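Local atomic coordinates of epidermin biosynthesis protein EpiD (Staphylococcus aureus, PDB entry 3QJG), a protein that binds flavin mononucleotide and probably carries out the oxidative decarboxylation of a peptide C-terminal cysteine during epidermin biosynthesis. Residues A[6-11]-A[79-84]; A[22-27]-A[166-171]; A[42-47]-A[59-64]; A[71-76]-A[103-108]. All coordinates share one frame; numbering follows the deposited sequence. Where two conformers were deposited one is given.

Interaction 1 of 4, residues A[6-11]-A[79-84]; sequences ENVLIC and KIIILP
Leu9 and Ile81 tie the two strands together at their middle: Ile81 N donates to Leu9 O over 2.9 Å, with the N-H close to straight at 173°. Two residues further on, Cys11 N reaches Ile81 O in a 2.8 Å bond, and Leu83 N closes the series on Cys11 O. Packing is close here and buried on both faces. The Cys11 sulfur lies 3.7 Å from Ile80 CG2, while Cys11 CB sits near Ile82 CG2 on the same face, which helix 101-107 covers through Leu102, Ile105 and Cys106. On the other face Ile10 and Ile81 run side by side, CG1 to CG1 at 4.1 Å. Ile81 can do this because its CG1 is tucked between backbone N and carbonyl carbon (chi1 75°), with CG2 left to meet Val8 CG2. These are neighbouring parallel strands in the central sheet of a Rossmann-like flavoprotein fold, with helices on both faces; strand 34-39 pairs along the far edge of 7-11. At the start Glu6, Asn7 and Lys79 are partly exposed and the contact thins out. Lys79 N to Asn7 O stretches to 3.2 Å, and the Val8 and Lys79 side chains cross at about a right angle, CG2 against CB. Glu6 OE1 touches only the aliphatic CG of Lys79; Lys79 NZ stays 5.5 Å from Glu6 OE1, so any attraction is probably long-range. The Asn7 amide turns away to bond Lys76 and Glu34.

Interaction 2 of 4, residues A[22-27]-A[166-171]; sequences SHYIIE and PEPYKV
Pro166 meets Tyr24 first, through its carbonyl: Tyr24 OH donates to Pro166 O at 2.5 Å, a short bond that arrives from above the carbonyl plane, 43° out of it. Seen from the tyrosine, the same oxygen lies at the ring edge, in plane. Glu167 comes next, at the N-cap position; its backbone O accepts from Lys170 N at 2.8 Å as the helix begins. Pro168 then lays its ring over one face of Tyr24. CG stands 3.8 Å from the ring centroid and only 9° off the normal, a CH-pi contact over the centre, and Pro168 CB turns to Glu27 CG 3.7 Å away. Val171, a turn later, brings CG2 to the ring edge, 3.6 Å from Tyr24 CE1. With chi1 near 178°, CG1 of Val171 lies opposite the backbone N, which leaves CG2 beside that N and facing the tyrosine. Tyr24 is therefore held by its hydroxyl, one face and one edge, and Leu83 of strand 79-85 touches it too. The outer side, at Glu27, is open to solvent. What results is the docking of the C-terminal helix 168-174 against helix 21-28, on one face of the central sheet of this Rossmann-like flavoprotein.

Interaction 3 of 4, residues A[42-47]-A[59-64]; sequences NGRKFI and YYDEFE. With FMN (flavin mononucleotide), chain M.
Arg44 and Asp61 meet at about a right angle, the guanidinium and carboxylate planes turned 33° apart. Asp61 OD1 sits at the guanidinium edge, where Arg44 NH1 and NH2 both converge on it in a salt bridge; the NH2 to OD1 bond, 2.7 Å, is weak and well bent at 125°. The NH1 approach to the same oxygen refines to an improbably short distance and is doubtful in detail. Arg44 runs out straight at chi2 and bends at chi3 (68°), which turns the group into this position. Over one face of the guanidinium lies Phe63 CB, 3.4 Å from Arg44 NH2, and over the opposite face, more loosely, Tyr59 OH. Asp61 OD1 also accepts Phe63 N at 3.1 Å, met from above the carboxylate plane: an Asx turn, which helps hold the carboxylate in place for the arginine. In one of its two conformers, Ile47 CD1 comes within 3.5 Å of Tyr59 OH from the opposite direction. The other side of 42-47 belongs to the cofactor. Asn42 ND2 donates almost straight to FMN O5' at 2.9 Å, and Phe46 turns its ring edge to the flavin, CE1 3.7 Å from C7. Phe67 of the third subunit meets the Phe46 ring. The loop 42-47 runs from strand 34-39 to helix 49-55, whose Leu52 packs on Ile47 and Tyr59, while strand 59-60 pairs with 34-39 at the sheet margin.

Interaction 4 of 4, residues A[71-76]-A[103-108]; sequences VDIANK and LTICHT. With FMN (flavin mononucleotide), chain P.
Ile73 and Ile105 make the closest approach between two helices on one face of the Rossmann-like sheet, helix 70-75 leading into strand 79-85 and helix 101-107 into strand 113-120. CD1 of Ile105 ends 3.7 Å from Ile73 CG2, the two side chains meeting at a slant. Ile105 spreads both branches across the gap: its CG2 branch, opposite the backbone N, lies 4.1 Å from Ala74 CB, while CG1 (chi1 -63°) carries CD1 on to Ile73. The small methyl of Ala74 lets the backbones come close, with Ala74 CA and Ile105 CA 5.8 Å apart. Beyond it Thr108 CG2 meets Val71 CG2 at 4.2 Å, the two side chains at about a right angle. No hydrogen bond spans the pair; the contact is wholly apolar and buried. Around this shell, Leu9 of strand 7-12 touches both isoleucines from the sheet, and His70 packs on Ile105 and Thr108. In one of its two conformers, the Thr108 hydroxyl donates to Thr104 O at 2.7 Å, which turns its methyl to Val71. Further out, the fourth subunit covers the outer side, with a salt bridge from its Lys160 to Asp72, and supplies several hydrogen-bond partners of the FMN, its Thr86 and Ser87 among them. This chain adds Cys98 O and Thr104: FMN O3' donates to Thr104 OG1 at 2.8 Å, and OG1 is itself bonded to Asn100 O.

Interaction 1 is the centre of the set, pairing strands 7-12 and 79-85 in mid-sheet. Interactions 2 and 4 lie on opposite faces, their centres each about 11 Å from its centre and about 22 Å from each other; Tyr24 and Val171 of 2 pack on Leu83, and Ile73 and Ile105 of 4 on Leu9 and Ile80. Interaction 3 stands at the sheet margin, about 15 Å from interaction 1 between centres, touching both 1 and 4 through Tyr60. Along the chain the segments of 1 alternate with those of 2 and of 4; 3 is nested inside 1, and 3 and 4 inside 2. Residues of 42-47 and 103-108 line different FMN sites, each shared with another subunit.

Interaction 1 of 4, residues A[6-11]-A[79-84]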
# COMPACT_ATOMS: atom_id res chain seq x y z
N GLU A 6 -14.51 32.89 28.04
CA GLU A 6 -13.60 33.10 26.91
C GLU A 6 -12.96 31.74 26.43
O GLU A 6 -12.76 30.83 27.23
CB GLU A 6 -12.46 34.05 27.32
CG GLU A 6 -12.80 35.53 27.62
CD GLU A 6 -11.64 36.49 27.26
OE1 GLU A 6 -10.45 36.16 27.50
OE2 GLU A 6 -11.92 37.58 26.69
N ASN A 7 -12.58 31.67 25.13
CA ASN A 7 -11.82 30.55 24.58
C ASN A 7 -10.47 30.98 24.10
O ASN A 7 -10.34 32.07 23.47
CB ASN A 7 -12.54 29.95 23.41
CG ASN A 7 -13.92 29.46 23.76
OD1 ASN A 7 -14.18 28.95 24.86
ND2 ASN A 7 -14.82 29.59 22.80
N VAL A 8 -9.47 30.14 24.32
CA VAL A 8 -8.12 30.48 23.80
C VAL A 8 -7.72 29.36 22.85
O VAL A 8 -8.12 28.23 23.05
CB VAL A 8 -7.08 30.61 24.91
CG1 VAL A 8 -7.03 29.30 25.73
CG2 VAL A 8 -5.70 30.97 24.30
N LEU A 9 -6.98 29.70 21.81
CA LEU A 9 -6.47 28.71 20.92
C LEU A 9 -4.97 28.76 21.06
O LEU A 9 -4.39 29.86 20.99
CB LEU A 9 -6.90 28.99 19.47
CG LEU A 9 -6.31 28.14 18.34
CD1 LEU A 9 -6.67 26.62 18.50
CD2 LEU A 9 -6.77 28.71 16.98
N ILE A 10 -4.35 27.59 21.27
CA ILE A 10 -2.89 27.51 21.26
C ILE A 10 -2.42 27.01 19.92
O ILE A 10 -2.84 25.97 19.48
CB ILE A 10 -2.35 26.54 22.33
CG1 ILE A 10 -2.81 26.96 23.73
CG2 ILE A 10 -0.82 26.47 22.28
CD1 ILE A 10 -2.84 25.77 24.73
N CYS A 11 -1.54 27.76 19.29
CA CYS A 11 -0.92 27.37 18.05
C CYS A 11 0.49 26.83 18.32
O CYS A 11 1.31 27.55 18.78
CB CYS A 11 -0.91 28.57 17.09
SG CYS A 11 -2.61 29.22 16.79
N LYS A 79 -8.82 34.72 22.42
CA LYS A 79 -7.36 34.90 22.44
C LYS A 79 -6.79 33.81 21.59
O LYS A 79 -7.28 32.69 21.66
CB LYS A 79 -6.78 34.83 23.87
CG LYS A 79 -7.34 35.87 24.82
CD LYS A 79 -7.06 37.30 24.33
CE LYS A 79 -7.59 38.38 25.31
NZ LYS A 79 -7.13 39.72 24.87
N ILE A 80 -5.80 34.17 20.78
CA ILE A 80 -5.05 33.23 20.05
C ILE A 80 -3.60 33.47 20.37
O ILE A 80 -3.11 34.66 20.28
CB ILE A 80 -5.26 33.38 18.50
CG1 ILE A 80 -6.77 33.22 18.23
CG2 ILE A 80 -4.39 32.37 17.75
CD1 ILE A 80 -7.25 33.35 16.81
N ILE A 81 -2.92 32.38 20.72
CA ILE A 81 -1.51 32.44 21.09
C ILE A 81 -0.65 31.51 20.23
O ILE A 81 -1.03 30.39 19.93
CB ILE A 81 -1.27 32.17 22.59
CG1 ILE A 81 -1.41 30.71 23.01
CG2 ILE A 81 -2.26 33.00 23.51
CD1 ILE A 81 -1.00 30.56 24.48
N ILE A 82 0.52 31.98 19.82
CA ILE A 82 1.45 31.07 19.22
C ILE A 82 2.53 30.68 20.27
O ILE A 82 3.35 31.51 20.70
CB ILE A 82 2.06 31.63 17.94
CG1 ILE A 82 0.98 32.28 17.07
CG2 ILE A 82 2.75 30.51 17.18
CD1 ILE A 82 1.49 32.88 15.82
N LEU A 83 2.51 29.42 20.69
CA LEU A 83 3.39 28.96 21.77
C LEU A 83 3.71 27.47 21.62
O LEU A 83 2.79 26.63 21.68
CB LEU A 83 2.75 29.21 23.14
CG LEU A 83 3.73 29.07 24.30
CD1 LEU A 83 3.28 29.79 25.56
CD2 LEU A 83 4.06 27.62 24.59
N PRO A 84 4.99 27.12 21.39
CA PRO A 84 6.16 27.97 21.06
C PRO A 84 6.05 28.49 19.64
O PRO A 84 5.56 27.77 18.77
CB PRO A 84 7.32 27.00 21.11
CG PRO A 84 6.66 25.62 20.84
CD PRO A 84 5.33 25.69 21.43

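Interaction 2 of 4, residues A[22-27]-A[166-171]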
# COMPACT_ATOMS: atom_id res chain seq x y z
N SER A 22 1.09 20.23 27.28
CA SER A 22 0.04 19.80 28.23
C SER A 22 0.02 20.65 29.55
O SER A 22 -1.03 20.83 30.15
CB SER A 22 0.20 18.34 28.58
OG SER A 22 1.30 18.18 29.44
N HIS A 23 1.18 21.15 29.98
CA HIS A 23 1.26 21.98 31.19
C HIS A 23 0.54 23.32 31.00
O HIS A 23 -0.18 23.75 31.88
CB HIS A 23 2.74 22.25 31.60
CG HIS A 23 3.58 21.01 31.70
ND1 HIS A 23 3.20 19.92 32.46
CD2 HIS A 23 4.77 20.69 31.13
CE1 HIS A 23 4.13 18.98 32.35
NE2 HIS A 23 5.08 19.42 31.54
N TYR A 24 0.77 23.96 29.85
CA TYR A 24 0.14 25.22 29.54
C TYR A 24 -1.37 25.04 29.38
O TYR A 24 -2.18 25.83 29.88
CB TYR A 24 0.75 25.79 28.28
CG TYR A 24 2.21 26.17 28.41
CD1 TYR A 24 2.59 27.50 28.57
CD2 TYR A 24 3.21 25.23 28.33
CE1 TYR A 24 3.91 27.86 28.65
CE2 TYR A 24 4.54 25.58 28.44
CZ TYR A 24 4.89 26.90 28.59
OH TYR A 24 6.24 27.23 28.69
N ILE A 25 -1.77 23.98 28.70
CA ILE A 25 -3.19 23.69 28.57
C ILE A 25 -3.82 23.53 29.96
O ILE A 25 -4.86 24.12 30.24
CB ILE A 25 -3.47 22.41 27.79
CG1 ILE A 25 -2.96 22.55 26.34
CG2 ILE A 25 -4.96 22.10 27.85
CD1 ILE A 25 -2.89 21.22 25.58
N ILE A 26 -3.17 22.76 30.83
CA ILE A 26 -3.76 22.51 32.14
C ILE A 26 -4.01 23.84 32.87
O ILE A 26 -5.04 24.01 33.57
CB ILE A 26 -2.87 21.53 33.00
CG1 ILE A 26 -2.99 20.08 32.48
CG2 ILE A 26 -3.27 21.55 34.50
CD1 ILE A 26 -2.58 19.00 33.53
N GLU A 27 -3.06 24.76 32.74
CA GLU A 27 -3.10 26.02 33.45
C GLU A 27 -4.06 27.04 32.82
O GLU A 27 -4.67 27.80 33.52
CB GLU A 27 -1.68 26.62 33.58
CG GLU A 27 -0.68 25.82 34.46
CD GLU A 27 -1.27 25.33 35.82
OE1 GLU A 27 -1.31 24.10 36.06
OE2 GLU A 27 -1.67 26.19 36.64
N PRO A 166 7.72 31.16 28.01
CA PRO A 166 7.82 31.35 29.43
C PRO A 166 6.97 30.35 30.18
O PRO A 166 6.20 29.60 29.57
CB PRO A 166 7.26 32.77 29.62
CG PRO A 166 6.27 32.93 28.48
CD PRO A 166 6.87 32.19 27.36
N GLU A 167 7.11 30.38 31.48
CA GLU A 167 6.33 29.44 32.27
C GLU A 167 4.83 29.77 32.14
O GLU A 167 4.43 30.93 31.86
CB GLU A 167 6.81 29.36 33.71
CG GLU A 167 8.09 28.51 33.84
CD GLU A 167 8.19 27.37 32.82
OE1 GLU A 167 7.34 26.43 32.84
OE2 GLU A 167 9.15 27.40 32.00
N PRO A 168 3.98 28.71 32.26
CA PRO A 168 2.55 28.87 32.08
C PRO A 168 1.88 30.04 32.80
O PRO A 168 1.02 30.73 32.21
CB PRO A 168 1.98 27.54 32.58
CG PRO A 168 3.02 26.57 32.29
CD PRO A 168 4.33 27.29 32.41
N TYR A 169 2.28 30.33 34.03
CA TYR A 169 1.69 31.50 34.72
C TYR A 169 1.99 32.83 34.01
O TYR A 169 1.16 33.75 34.05
CB TYR A 169 2.07 31.55 36.23
CG TYR A 169 3.43 32.13 36.56
CD1 TYR A 169 3.58 33.49 36.84
CD2 TYR A 169 4.55 31.32 36.65
CE1 TYR A 169 4.84 34.03 37.16
CE2 TYR A 169 5.82 31.84 36.97
CZ TYR A 169 5.95 33.20 37.23
OH TYR A 169 7.20 33.72 37.56
N LYS A 170 3.14 32.95 33.34
CA LYS A 170 3.48 34.21 32.64
C LYS A 170 2.63 34.37 31.40
O LYS A 170 2.27 35.47 31.01
CB LYS A 170 4.96 34.28 32.24
CG LYS A 170 5.95 34.53 33.40
CD LYS A 170 5.98 36.01 33.82
CE LYS A 170 7.10 36.27 34.83
NZ LYS A 170 6.88 37.58 35.56
N VAL A 171 2.31 33.24 30.77
CA VAL A 171 1.39 33.22 29.65
C VAL A 171 0.04 33.72 30.11
O VAL A 171 -0.54 34.58 29.46
CB VAL A 171 1.28 31.76 29.06
CG1 VAL A 171 0.27 31.70 27.89
CG2 VAL A 171 2.68 31.25 28.64

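Interaction 3 of 4, residues A[42-47]-A[59-64]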
# COMPACT_ATOMS: atom_id res chain seq x y z
N ASN A 42 4.89 21.27 10.05
CA ASN A 42 6.09 20.76 10.64
C ASN A 42 6.00 20.50 12.12
O ASN A 42 6.80 19.74 12.62
CB ASN A 42 7.26 21.72 10.40
CG ASN A 42 7.49 21.98 8.94
OD1 ASN A 42 7.33 21.10 8.14
ND2 ASN A 42 7.88 23.21 8.58
N GLY A 43 5.07 21.18 12.80
CA GLY A 43 4.87 21.03 14.20
C GLY A 43 4.29 19.69 14.58
O GLY A 43 4.57 19.19 15.69
N ARG A 44 3.57 19.08 13.65
CA ARG A 44 2.80 17.83 13.91
C ARG A 44 3.70 16.70 14.41
O ARG A 44 3.29 15.87 15.21
CB ARG A 44 2.09 17.34 12.64
CG ARG A 44 1.08 18.29 12.04
CD ARG A 44 0.54 17.80 10.67
NE ARG A 44 -0.26 16.61 10.85
CZ ARG A 44 -1.52 16.59 11.24
NH1 ARG A 44 -2.20 17.73 11.43
NH2 ARG A 44 -2.14 15.42 11.38
N LYS A 45 4.94 16.66 13.91
CA LYS A 45 5.87 15.57 14.24
C LYS A 45 6.39 15.65 15.67
O LYS A 45 6.92 14.65 16.15
CB LYS A 45 7.07 15.52 13.26
CG LYS A 45 7.98 16.72 13.38
CD LYS A 45 9.15 16.76 12.33
CE LYS A 45 9.34 18.22 11.92
NZ LYS A 45 10.68 18.42 11.43
N PHE A 46 6.28 16.81 16.31
CA PHE A 46 6.73 16.99 17.68
C PHE A 46 5.69 16.57 18.74
O PHE A 46 6.07 16.40 19.92
CB PHE A 46 7.15 18.42 17.98
CG PHE A 46 8.36 18.91 17.18
CD1 PHE A 46 9.59 19.02 17.76
CD2 PHE A 46 8.22 19.35 15.88
CE1 PHE A 46 10.68 19.49 17.04
CE2 PHE A 46 9.31 19.80 15.17
CZ PHE A 46 10.54 19.87 15.76
N ILE A 47 4.44 16.34 18.35
CA ILE A 47 3.36 16.16 19.32
C ILE A 47 2.55 14.89 19.04
O ILE A 47 2.77 14.20 18.05
CB ILE A 47 2.42 17.42 19.45
CG1 ILE A 47 1.82 17.85 18.11
CG2 ILE A 47 3.18 18.61 20.07
CD1 ILE A 47 0.71 16.98 17.55
N TYR A 59 -8.71 19.51 19.19
CA TYR A 59 -7.46 19.51 18.49
C TYR A 59 -7.84 19.60 17.02
O TYR A 59 -8.54 18.72 16.50
CB TYR A 59 -6.64 18.27 18.82
CG TYR A 59 -5.40 18.18 17.98
CD1 TYR A 59 -4.45 19.18 18.01
CD2 TYR A 59 -5.20 17.12 17.11
CE1 TYR A 59 -3.32 19.11 17.22
CE2 TYR A 59 -4.07 17.03 16.35
CZ TYR A 59 -3.15 18.05 16.39
OH TYR A 59 -2.07 17.94 15.59
N TYR A 60 -7.45 20.71 16.39
CA TYR A 60 -7.82 20.97 15.00
C TYR A 60 -6.74 20.36 14.20
O TYR A 60 -5.55 20.71 14.36
CB TYR A 60 -7.95 22.47 14.67
CG TYR A 60 -9.06 23.18 15.42
CD1 TYR A 60 -10.38 22.75 15.31
CD2 TYR A 60 -8.77 24.22 16.31
CE1 TYR A 60 -11.39 23.34 16.05
CE2 TYR A 60 -9.80 24.84 17.05
CZ TYR A 60 -11.09 24.39 16.91
OH TYR A 60 -12.11 25.01 17.61
N ASP A 61 -7.13 19.47 13.30
CA ASP A 61 -6.16 18.72 12.51
C ASP A 61 -6.48 18.86 10.99
O ASP A 61 -7.37 18.20 10.49
CB ASP A 61 -6.25 17.27 12.94
CG ASP A 61 -5.19 16.36 12.30
OD1 ASP A 61 -4.44 16.81 11.35
OD2 ASP A 61 -5.15 15.18 12.76
N GLU A 62 -5.74 19.71 10.30
CA GLU A 62 -5.89 20.00 8.87
C GLU A 62 -5.74 18.75 7.96
O GLU A 62 -6.34 18.68 6.87
CB GLU A 62 -4.84 21.06 8.43
CG GLU A 62 -5.25 21.83 7.23
CD GLU A 62 -4.14 22.64 6.60
OE1 GLU A 62 -3.09 22.92 7.25
OE2 GLU A 62 -4.34 22.99 5.43
N PHE A 63 -4.94 17.77 8.40
CA PHE A 63 -4.73 16.50 7.65
C PHE A 63 -5.97 15.64 7.74
O PHE A 63 -6.39 15.01 6.79
CB PHE A 63 -3.54 15.71 8.25
CG PHE A 63 -3.16 14.45 7.47
CD1 PHE A 63 -2.47 14.54 6.27
CD2 PHE A 63 -3.49 13.18 7.97
CE1 PHE A 63 -2.09 13.40 5.56
CE2 PHE A 63 -3.12 12.04 7.27
CZ PHE A 63 -2.41 12.16 6.05
N GLU A 64 -6.56 15.60 8.91
CA GLU A 64 -7.75 14.79 9.10
C GLU A 64 -9.00 15.48 8.54
O GLU A 64 -9.88 14.83 8.05
CB GLU A 64 -7.89 14.44 10.57
CG GLU A 64 -6.78 13.48 11.01
CD GLU A 64 -6.94 12.10 10.39
OE1 GLU A 64 -8.03 11.51 10.56
OE2 GLU A 64 -5.98 11.61 9.73
N1 FMN M . 12.78 26.38 14.97
C2 FMN M . 12.49 27.45 15.78
O2 FMN M . 12.26 28.54 15.27
N3 FMN M . 12.50 27.31 17.13
C4 FMN M . 12.79 26.12 17.71
O4 FMN M . 12.79 26.10 18.92
C4A FMN M . 13.10 25.01 16.93
N5 FMN M . 13.39 23.77 17.47
C5A FMN M . 13.61 22.71 16.66
C6 FMN M . 13.96 21.49 17.21
C7 FMN M . 14.19 20.41 16.38
C7M FMN M . 14.53 19.05 16.92
C8 FMN M . 14.11 20.57 14.99
C8M FMN M . 14.42 19.45 14.03
C9 FMN M . 13.83 21.81 14.44
C9A FMN M . 13.57 22.89 15.27
N10 FMN M . 13.31 24.14 14.70
C10 FMN M . 13.07 25.17 15.54
C1' FMN M . 13.24 24.40 13.22
C2' FMN M . 11.80 24.50 12.75
O2' FMN M . 11.05 23.35 13.20
C3' FMN M . 11.84 24.68 11.28
O3' FMN M . 12.46 25.94 10.92
C4' FMN M . 10.45 24.57 10.66
O4' FMN M . 10.49 24.88 9.28
C5' FMN M . 9.48 25.55 11.24
O5' FMN M . 8.21 25.17 10.73
P FMN M . 6.85 25.72 11.39
O1P FMN M . 5.79 25.60 10.35
O2P FMN M . 7.06 27.14 11.80
O3P FMN M . 6.27 24.93 12.49

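Interaction 4 of 4, residues A[71-76]-A[103-108]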
# COMPACT_ATOMS: atom_id res chain seq x y z
N VAL A 71 -11.86 31.25 9.40
CA VAL A 71 -12.67 32.32 9.92
C VAL A 71 -13.53 31.81 11.08
O VAL A 71 -13.62 32.45 12.17
CB VAL A 71 -13.57 32.97 8.81
CG1 VAL A 71 -14.53 33.99 9.46
CG2 VAL A 71 -12.66 33.66 7.66
N ASP A 72 -14.15 30.66 10.90
CA ASP A 72 -15.01 30.15 11.98
C ASP A 72 -14.21 29.80 13.26
O ASP A 72 -14.63 30.08 14.36
CB ASP A 72 -15.73 28.93 11.52
CG ASP A 72 -16.79 29.22 10.49
OD1 ASP A 72 -17.11 30.39 10.19
OD2 ASP A 72 -17.35 28.21 10.00
N ILE A 73 -13.04 29.19 13.08
CA ILE A 73 -12.15 28.90 14.18
C ILE A 73 -11.72 30.19 14.86
O ILE A 73 -11.84 30.27 16.06
CB ILE A 73 -10.94 28.03 13.74
CG1 ILE A 73 -11.41 26.63 13.36
CG2 ILE A 73 -9.93 27.94 14.86
CD1 ILE A 73 -10.37 25.74 12.70
N ALA A 74 -11.19 31.18 14.12
CA ALA A 74 -10.75 32.42 14.73
C ALA A 74 -11.87 33.08 15.55
O ALA A 74 -11.64 33.46 16.70
CB ALA A 74 -10.14 33.44 13.68
N ASN A 75 -13.09 33.14 15.00
CA ASN A 75 -14.23 33.82 15.66
C ASN A 75 -14.71 33.15 16.92
O ASN A 75 -15.37 33.77 17.75
CB ASN A 75 -15.45 33.87 14.75
CG ASN A 75 -15.24 34.72 13.53
OD1 ASN A 75 -14.24 35.49 13.41
ND2 ASN A 75 -16.17 34.58 12.59
N LYS A 76 -14.43 31.87 17.03
CA LYS A 76 -14.74 31.10 18.24
C LYS A 76 -13.76 31.44 19.41
O LYS A 76 -13.98 31.06 20.55
CB LYS A 76 -14.61 29.62 17.86
CG LYS A 76 -15.04 28.63 18.89
CD LYS A 76 -14.91 27.25 18.34
CE LYS A 76 -14.62 26.28 19.46
NZ LYS A 76 -15.83 25.78 20.09
N LEU A 103 -1.57 29.19 10.17
CA LEU A 103 -1.11 30.49 9.72
C LEU A 103 -2.24 31.36 9.18
O LEU A 103 -2.22 32.60 9.34
CB LEU A 103 -0.06 30.36 8.64
CG LEU A 103 1.31 29.76 8.95
CD1 LEU A 103 2.13 29.59 7.65
CD2 LEU A 103 2.03 30.65 9.91
N THR A 104 -3.19 30.73 8.50
CA THR A 104 -4.39 31.38 8.02
C THR A 104 -5.31 31.91 9.15
O THR A 104 -5.90 33.01 9.03
CB THR A 104 -5.23 30.41 7.13
OG1 THR A 104 -4.38 29.92 6.08
CG2 THR A 104 -6.47 31.04 6.57
N ILE A 105 -5.48 31.11 10.19
CA ILE A 105 -6.10 31.54 11.40
C ILE A 105 -5.47 32.79 11.99
O ILE A 105 -6.20 33.73 12.28
CB ILE A 105 -6.16 30.44 12.45
CG1 ILE A 105 -7.02 29.29 11.95
CG2 ILE A 105 -6.84 30.95 13.74
CD1 ILE A 105 -6.86 27.97 12.77
N CYS A 106 -4.12 32.87 12.03
CA CYS A 106 -3.44 34.01 12.65
C CYS A 106 -3.52 35.28 11.77
O CYS A 106 -3.68 36.42 12.25
CB CYS A 106 -1.98 33.64 13.04
SG CYS A 106 -1.90 32.29 14.29
N HIS A 107 -3.45 35.07 10.47
CA HIS A 107 -3.68 36.12 9.48
C HIS A 107 -5.05 36.82 9.63
O HIS A 107 -5.18 38.00 9.43
CB HIS A 107 -3.57 35.52 8.09
CG HIS A 107 -3.57 36.52 7.01
ND1 HIS A 107 -2.54 37.41 6.82
CD2 HIS A 107 -4.49 36.80 6.05
CE1 HIS A 107 -2.80 38.17 5.78
NE2 HIS A 107 -3.97 37.81 5.28
N THR A 108 -6.05 36.08 10.05
CA THR A 108 -7.40 36.57 10.13
C THR A 108 -7.68 37.32 11.47
O THR A 108 -8.78 37.89 11.67
CB THR A 108 -8.33 35.35 9.96
OG1 THR A 108 -7.98 34.66 8.74
CG2 THR A 108 -9.82 35.76 9.91
N1 FMN P . -8.53 31.85 1.75
C2 FMN P . -8.64 33.04 1.06
O2 FMN P . -7.70 33.89 0.97
N3 FMN P . -9.83 33.25 0.41
C4 FMN P . -10.90 32.38 0.48
O4 FMN P . -11.94 32.70 -0.09
C4A FMN P . -10.76 31.20 1.19
N5 FMN P . -11.80 30.27 1.33
C5A FMN P . -11.62 29.08 2.01
C6 FMN P . -12.65 28.14 2.13
C7 FMN P . -12.45 26.92 2.82
C7M FMN P . -13.58 25.90 2.95
C8 FMN P . -11.21 26.69 3.41
C8M FMN P . -10.91 25.41 4.17
C9 FMN P . -10.19 27.62 3.30
C9A FMN P . -10.39 28.82 2.61
N10 FMN P . -9.37 29.76 2.52
C10 FMN P . -9.55 30.93 1.81
C1' FMN P . -8.06 29.53 3.14
C2' FMN P . -7.01 29.13 2.11
O2' FMN P . -7.32 27.98 1.36
C3' FMN P . -5.73 28.86 2.86
O3' FMN P . -5.18 30.04 3.43
C4' FMN P . -4.70 28.18 1.93
O4' FMN P . -3.50 28.04 2.61
C5' FMN P . -4.46 28.97 0.70
O5' FMN P . -3.44 28.35 -0.04
P FMN P . -3.18 28.75 -1.57
O1P FMN P . -1.77 28.21 -2.02
O2P FMN P . -3.30 30.20 -1.62
O3P FMN P . -4.31 28.27 -2.42